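Putative lipoprotein (Parabacteroides distasonis, PDB 4FVS) is of unknown function but, as a putative exported lipoprotein with a fold related to the lipoprotein-handling proteins LolA and LolB, may bind lipid. Local coordinates at residues Met31-Asp36 against Thr82-Gly87; Tyr53-Pro56 against Ile60-Lys63. All coordinates share one frame; numbering follows the deposited sequence.

Interaction 1: Met31-Asp36 against Thr82-Gly87; sequences MSYQVD and TLSYPG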
HETATM    1  N   MSE A  31     -10.182   3.259   5.440  1.00 45.65           N
HETATM    2  CA  MSE A  31      -9.040   2.507   5.943  1.00 44.20           C
HETATM    3  C   MSE A  31      -8.411   3.261   7.097  1.00 48.53           C
HETATM    4  O   MSE A  31      -7.773   4.305   6.878  1.00 49.97           O
HETATM    5  CB  MSE A  31      -8.058   2.250   4.817  1.00 44.84           C
HETATM    6  CG  MSE A  31      -8.700   1.437   3.697  1.00 50.42           C
HETATM    7 SE   MSE A  31      -7.738   1.343   2.050  0.75 56.48          SE
HETATM    8  CE  MSE A  31      -7.991   3.252   1.474  1.00 54.08           C
ATOM      9  N   SER A  32      -8.650   2.755   8.339  1.00 41.98           N
ATOM     10  CA  SER A  32      -8.167   3.378   9.558  1.00 43.89           C
ATOM     11  C   SER A  32      -6.980   2.628  10.111  1.00 50.12           C
ATOM     12  O   SER A  32      -7.020   1.402  10.226  1.00 50.88           O
ATOM     13  CB  SER A  32      -9.273   3.452  10.590  1.00 48.30           C
ATOM     14  OG  SER A  32     -10.385   4.114  10.019  1.00 57.13           O
ATOM     15  N   TYR A  33      -5.919   3.365  10.446  1.00 47.21           N
ATOM     16  CA  TYR A  33      -4.679   2.792  10.949  1.00 48.20           C
ATOM     17  C   TYR A  33      -4.234   3.430  12.233  1.00 54.52           C
ATOM     18  O   TYR A  33      -4.653   4.544  12.554  1.00 54.88           O
ATOM     19  CB  TYR A  33      -3.544   2.973   9.932  1.00 48.65           C
ATOM     20  CG  TYR A  33      -3.710   2.336   8.575  1.00 48.01           C
ATOM     21  CD1 TYR A  33      -4.496   2.935   7.593  1.00 48.43           C
ATOM     22  CD2 TYR A  33      -2.949   1.231   8.209  1.00 48.44           C
ATOM     23  CE1 TYR A  33      -4.610   2.378   6.314  1.00 46.29           C
ATOM     24  CE2 TYR A  33      -3.049   0.669   6.934  1.00 47.99           C
ATOM     25  CZ  TYR A  33      -3.867   1.258   5.984  1.00 54.54           C
ATOM     26  OH  TYR A  33      -3.932   0.716   4.729  1.00 59.26           O
ATOM     27  N   GLN A  34      -3.330   2.742  12.939  1.00 52.40           N
ATOM     28  CA  GLN A  34      -2.727   3.230  14.163  1.00 55.74           C
ATOM     29  C   GLN A  34      -1.390   2.536  14.459  1.00 63.78           C
ATOM     30  O   GLN A  34      -1.333   1.311  14.462  1.00 63.74           O
ATOM     31  CB  GLN A  34      -3.662   3.060  15.355  1.00 58.49           C
ATOM     32  CG  GLN A  34      -3.063   3.733  16.581  1.00 72.92           C
ATOM     33  CD  GLN A  34      -3.855   3.512  17.815  1.00 84.21           C
ATOM     34  OE1 GLN A  34      -4.386   2.421  18.053  1.00 79.14           O
ATOM     35  NE2 GLN A  34      -3.870   4.525  18.658  1.00 73.60           N
ATOM     36  N   VAL A  35      -0.337   3.317  14.756  1.00 63.39           N
ATOM     37  CA  VAL A  35       0.967   2.779  15.153  1.00 65.39           C
ATOM     38  C   VAL A  35       0.825   2.178  16.560  1.00 75.46           C
ATOM     39  O   VAL A  35       0.595   2.913  17.519  1.00 77.91           O
ATOM     40  CB  VAL A  35       2.100   3.829  15.093  1.00 69.67           C
ATOM     41  CG1 VAL A  35       3.413   3.244  15.597  1.00 70.78           C
ATOM     42  CG2 VAL A  35       2.258   4.391  13.686  1.00 66.51           C
ATOM     43  N   ASP A  36       0.926   0.852  16.663  1.00 74.26           N
ATOM     44  CA  ASP A  36       0.789   0.149  17.927  1.00 78.48           C
ATOM     45  C   ASP A  36       2.143   0.085  18.655  1.00 86.25           C
ATOM     46  O   ASP A  36       2.197   0.438  19.829  1.00 90.52           O
ATOM     47  CB  ASP A  36       0.202  -1.257  17.702  1.00 80.08           C
ATOM     48  CG  ASP A  36      -0.404  -1.936  18.926  1.00105.53           C
ATOM     49  OD1 ASP A  36      -0.295  -1.373  20.050  1.00111.24           O
ATOM     50  OD2 ASP A  36      -1.000  -3.023  18.763  1.00115.04           O
ATOM     51  N   THR A  82       0.001  -2.285  -0.852  1.00 50.85           N
ATOM     52  CA  THR A  82      -0.132  -1.978  -2.282  1.00 50.80           C
ATOM     53  C   THR A  82      -1.599  -2.294  -2.734  1.00 52.50           C
ATOM     54  O   THR A  82      -2.085  -1.643  -3.676  1.00 53.15           O
ATOM     55  CB  THR A  82       0.977  -2.750  -3.104  1.00 56.43           C
ATOM     56  OG1 THR A  82       2.249  -2.168  -2.826  1.00 67.05           O
ATOM     57  CG2 THR A  82       0.777  -2.687  -4.601  1.00 47.35           C
ATOM     58  N   LEU A  83      -2.290  -3.252  -2.041  1.00 45.87           N
ATOM     59  CA  LEU A  83      -3.644  -3.715  -2.369  1.00 44.93           C
ATOM     60  C   LEU A  83      -4.721  -3.052  -1.497  1.00 52.52           C
ATOM     61  O   LEU A  83      -5.860  -3.521  -1.475  1.00 54.77           O
ATOM     62  CB  LEU A  83      -3.750  -5.239  -2.264  1.00 44.59           C
ATOM     63  CG  LEU A  83      -2.683  -6.079  -3.013  1.00 47.94           C
ATOM     64  CD1 LEU A  83      -2.845  -7.505  -2.697  1.00 47.79           C
ATOM     65  CD2 LEU A  83      -2.764  -5.890  -4.510  1.00 50.01           C
ATOM     66  N   SER A  84      -4.370  -1.933  -0.823  1.00 49.98           N
ATOM     67  CA  SER A  84      -5.253  -1.068  -0.019  1.00 50.88           C
ATOM     68  C   SER A  84      -6.169  -0.245  -0.925  1.00 53.36           C
ATOM     69  O   SER A  84      -6.083   1.000  -0.919  1.00 53.23           O
ATOM     70  CB  SER A  84      -4.426  -0.108   0.839  1.00 59.00           C
ATOM     71  OG  SER A  84      -3.499  -0.753   1.690  1.00 76.81           O
ATOM     72  N   TYR A  85      -6.974  -0.912  -1.780  1.00 48.11           N
ATOM     73  CA  TYR A  85      -7.807  -0.140  -2.696  1.00 48.35           C
ATOM     74  C   TYR A  85      -9.102  -0.861  -2.939  1.00 54.34           C
ATOM     75  O   TYR A  85      -9.124  -2.086  -2.811  1.00 50.97           O
ATOM     76  CB  TYR A  85      -7.083   0.185  -4.016  1.00 48.77           C
ATOM     77  CG  TYR A  85      -6.573  -1.001  -4.810  1.00 47.81           C
ATOM     78  CD1 TYR A  85      -7.403  -1.665  -5.717  1.00 48.98           C
ATOM     79  CD2 TYR A  85      -5.230  -1.367  -4.767  1.00 47.16           C
ATOM     80  CE1 TYR A  85      -6.931  -2.711  -6.497  1.00 46.92           C
ATOM     81  CE2 TYR A  85      -4.736  -2.394  -5.573  1.00 48.16           C
ATOM     82  CZ  TYR A  85      -5.592  -3.060  -6.438  1.00 56.03           C
ATOM     83  OH  TYR A  85      -5.134  -4.062  -7.252  1.00 57.52           O
ATOM     84  N   PRO A  86     -10.167  -0.093  -3.315  1.00 56.05           N
ATOM     85  CA  PRO A  86     -11.508  -0.678  -3.504  1.00 56.75           C
ATOM     86  C   PRO A  86     -11.580  -1.991  -4.316  1.00 62.26           C
ATOM     87  O   PRO A  86     -12.273  -2.883  -3.874  1.00 61.10           O
ATOM     88  CB  PRO A  86     -12.247   0.436  -4.237  1.00 59.33           C
ATOM     89  CG  PRO A  86     -11.647   1.674  -3.712  1.00 62.83           C
ATOM     90  CD  PRO A  86     -10.213   1.384  -3.465  1.00 57.60           C
ATOM     91  N   GLY A  87     -10.891  -2.114  -5.451  1.00 62.54           N
ATOM     92  CA  GLY A  87     -10.894  -3.347  -6.253  1.00 64.10           C
ATOM     93  C   GLY A  87     -10.603  -4.650  -5.509  1.00 70.90           C
ATOM     94  O   GLY A  87     -11.221  -5.691  -5.789  1.00 72.00           O
TER
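M31, a selenomethionine, and Y33 reach from one strand toward S84, and the two meet this serine in different ways. The first is van der Waals contact through selenium. With chi1 near -61° and chi2 extended, the M31 chain runs out from the strand; the bend at chi3 (-70°) then turns the terminal methyl CE aside, so SE does most of the touching. SE lies 3.4 Å from the S84 carbonyl O and 3.8 Å from S84 CB, with M31 CE 3.8 Å from the same carbonyl oxygen.

S84 is the centre of an inverse gamma turn, closed by a weak bond from Y85 N to L83 O (2.9 Å). The turn's last residue, Y85, is the N-cap of the short helix 86-89, in a segment that comes over strand 27-41 of the antiparallel beta structure, consistent with the LolA/LolB-like family.

The second kind of approach is polar. Y33 OH comes end-on to the serine hydroxyl, 3.4 Å from S84 OG and 4.0 Å from S84 CB. Both hydroxyls have clearer partners: each probably bonds to Y53 OH, and S84 OG is also hydrogen-bonded to E81 O, which satisfies these polar groups in a buried setting. The Y33 ring stacks on W16 of strand 15-22, while M31 packs on T209 of strand 205-214.

Interaction 2: Tyr53-Pro56 against Ile60-Lys63; sequences YTNP and IVNK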
ATOM      1  N   TYR A  53     -10.388  -1.926   8.018  1.00 50.42           N
ATOM      2  CA  TYR A  53     -11.015  -1.514   6.780  1.00 48.35           C
ATOM      3  C   TYR A  53     -12.513  -1.692   6.977  1.00 51.74           C
ATOM      4  O   TYR A  53     -12.957  -2.779   7.363  1.00 50.76           O
ATOM      5  CB  TYR A  53     -10.477  -2.300   5.558  1.00 48.09           C
ATOM      6  CG  TYR A  53      -8.998  -2.168   5.224  1.00 47.83           C
ATOM      7  CD1 TYR A  53      -8.193  -1.232   5.868  1.00 48.75           C
ATOM      8  CD2 TYR A  53      -8.411  -2.960   4.238  1.00 48.34           C
ATOM      9  CE1 TYR A  53      -6.838  -1.091   5.543  1.00 47.65           C
ATOM     10  CE2 TYR A  53      -7.049  -2.856   3.930  1.00 49.12           C
ATOM     11  CZ  TYR A  53      -6.267  -1.905   4.572  1.00 58.31           C
ATOM     12  OH  TYR A  53      -4.924  -1.792   4.240  1.00 61.24           O
ATOM     13  N   THR A  54     -13.272  -0.590   6.845  1.00 47.71           N
ATOM     14  CA  THR A  54     -14.727  -0.565   7.015  1.00 47.28           C
ATOM     15  C   THR A  54     -15.357  -0.069   5.750  1.00 50.88           C
ATOM     16  O   THR A  54     -14.701   0.653   4.999  1.00 51.27           O
ATOM     17  CB  THR A  54     -15.151   0.311   8.207  1.00 51.86           C
ATOM     18  OG1 THR A  54     -14.635   1.631   8.038  1.00 52.43           O
ATOM     19  CG2 THR A  54     -14.736  -0.269   9.556  1.00 48.86           C
ATOM     20  N   ASN A  55     -16.612  -0.414   5.491  1.00 47.33           N
ATOM     21  CA  ASN A  55     -17.245   0.133   4.299  1.00 48.26           C
ATOM     22  C   ASN A  55     -17.945   1.460   4.720  1.00 54.98           C
ATOM     23  O   ASN A  55     -17.907   1.817   5.908  1.00 56.08           O
ATOM     24  CB  ASN A  55     -18.167  -0.884   3.587  1.00 51.43           C
ATOM     25  CG  ASN A  55     -19.114  -1.596   4.479  1.00 80.11           C
ATOM     26  OD1 ASN A  55     -19.903  -0.983   5.213  1.00 81.33           O
ATOM     27  ND2 ASN A  55     -19.057  -2.913   4.412  1.00 64.52           N
ATOM     28  N   PRO A  56     -18.488   2.253   3.774  1.00 52.18           N
ATOM     29  CA  PRO A  56     -19.038   3.568   4.139  1.00 54.02           C
ATOM     30  C   PRO A  56     -20.066   3.582   5.280  1.00 60.53           C
ATOM     31  O   PRO A  56     -20.126   4.596   5.989  1.00 60.45           O
ATOM     32  CB  PRO A  56     -19.700   4.014   2.844  1.00 56.44           C
ATOM     33  CG  PRO A  56     -18.845   3.412   1.797  1.00 58.39           C
ATOM     34  CD  PRO A  56     -18.571   2.049   2.313  1.00 52.39           C
ATOM     35  N   ILE A  60     -17.206  -3.621   9.503  1.00 49.40           N
ATOM     36  CA  ILE A  60     -15.837  -4.086   9.290  1.00 47.19           C
ATOM     37  C   ILE A  60     -15.794  -5.079   8.122  1.00 55.41           C
ATOM     38  O   ILE A  60     -16.616  -6.009   8.078  1.00 59.54           O
ATOM     39  CB  ILE A  60     -15.254  -4.722  10.590  1.00 50.04           C
ATOM     40  CG1 ILE A  60     -15.399  -3.766  11.792  1.00 51.50           C
ATOM     41  CG2 ILE A  60     -13.784  -5.136  10.382  1.00 48.78           C
ATOM     42  CD1 ILE A  60     -15.436  -4.407  13.153  1.00 64.42           C
ATOM     43  N   VAL A  61     -14.833  -4.896   7.191  1.00 48.88           N
ATOM     44  CA  VAL A  61     -14.648  -5.785   6.037  1.00 46.13           C
ATOM     45  C   VAL A  61     -13.311  -6.500   6.189  1.00 53.06           C
ATOM     46  O   VAL A  61     -13.149  -7.584   5.656  1.00 55.54           O
ATOM     47  CB  VAL A  61     -14.791  -5.101   4.654  1.00 47.15           C
ATOM     48  CG1 VAL A  61     -16.081  -4.306   4.591  1.00 47.07           C
ATOM     49  CG2 VAL A  61     -13.604  -4.202   4.328  1.00 46.01           C
ATOM     50  N   ASN A  62     -12.351  -5.909   6.899  1.00 49.54           N
ATOM     51  CA  ASN A  62     -11.061  -6.545   7.162  1.00 48.72           C
ATOM     52  C   ASN A  62     -10.364  -5.823   8.268  1.00 53.32           C
ATOM     53  O   ASN A  62     -10.517  -4.614   8.420  1.00 55.06           O
ATOM     54  CB  ASN A  62     -10.155  -6.607   5.916  1.00 47.90           C
ATOM     55  CG  ASN A  62      -9.186  -7.768   5.930  1.00 64.76           C
ATOM     56  OD1 ASN A  62      -7.953  -7.612   6.025  1.00 55.17           O
ATOM     57  ND2 ASN A  62      -9.733  -8.976   5.835  1.00 53.29           N
ATOM     58  N   LYS A  63      -9.598  -6.568   9.033  1.00 49.22           N
ATOM     59  CA  LYS A  63      -8.799  -6.054  10.127  1.00 50.09           C
ATOM     60  C   LYS A  63      -7.556  -6.920  10.212  1.00 53.73           C
ATOM     61  O   LYS A  63      -7.608  -8.114   9.888  1.00 54.80           O
ATOM     62  CB  LYS A  63      -9.587  -5.994  11.471  1.00 54.05           C
ATOM     63  CG  LYS A  63     -10.149  -7.329  11.955  1.00 68.61           C
ATOM     64  CD  LYS A  63     -10.609  -7.300  13.395  1.00 81.37           C
ATOM     65  CE  LYS A  63     -11.009  -8.675  13.904  1.00 91.23           C
ATOM     66  NZ  LYS A  63     -12.392  -9.052  13.517  1.00 93.38           N
TER
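Y53 faces both V61 and N62 across the hairpin, the defining feature of a classic beta bulge. Its carbonyl O is gripped twice, by V61 N at 2.8 Å and by N62 N at 3.2 Å, with both donors tilted out of the carbonyl plane by 20-24°. In return Y53 N gives a bond of 2.7 Å to N62 O, almost straight at 164°, completing an antiparallel hydrogen-bonded pair. These three bonds hold the tight side, where Y53 and N62 are buried and V61 CG2 lies 3.9 Å from Y53 CB. The N62 amide is fixed at both ends, ND2 bonding to the carbonyls of N93 and V96 and OD1 to Y51 OH. N55 lays its amide obliquely across V61 CG1, while its OD1 is held inside the connecting loop by the T59 and S57 hydroxyls.

The loose side is the next pair, non-hydrogen-bonded, where T54 CG2 rests 4.0 Å from CA of the exposed I60.

Strand 44-54 has strand 60-71 along one edge and strand 27-41 along the other, where T54 forms a backbone hydrogen bond with V30, while V89 of helix 86-89 packs on Y53 and V61.

Y53 is the residue common to both neighbourhoods. Its backbone is paired with V61 and N62 in interaction 2, while its side chain extends into interaction 1: Y53 OH lies 2.7 Å from Y33 OH and 3.1 Å from S84 OG, both probable hydrogen bonds, so it links two hydroxyls that are themselves farther apart. Its ring also packs beside the selenomethionine, with Y53 CD1 3.5 Å from M31 CG. The centres of the contacts are about 10 Å apart, interaction 1 near the middle of the chain and interaction 2 toward its margin. Adjacent strands 27-41 and 44-54 thereby connect a buried polar cluster to a partly exposed hairpin end.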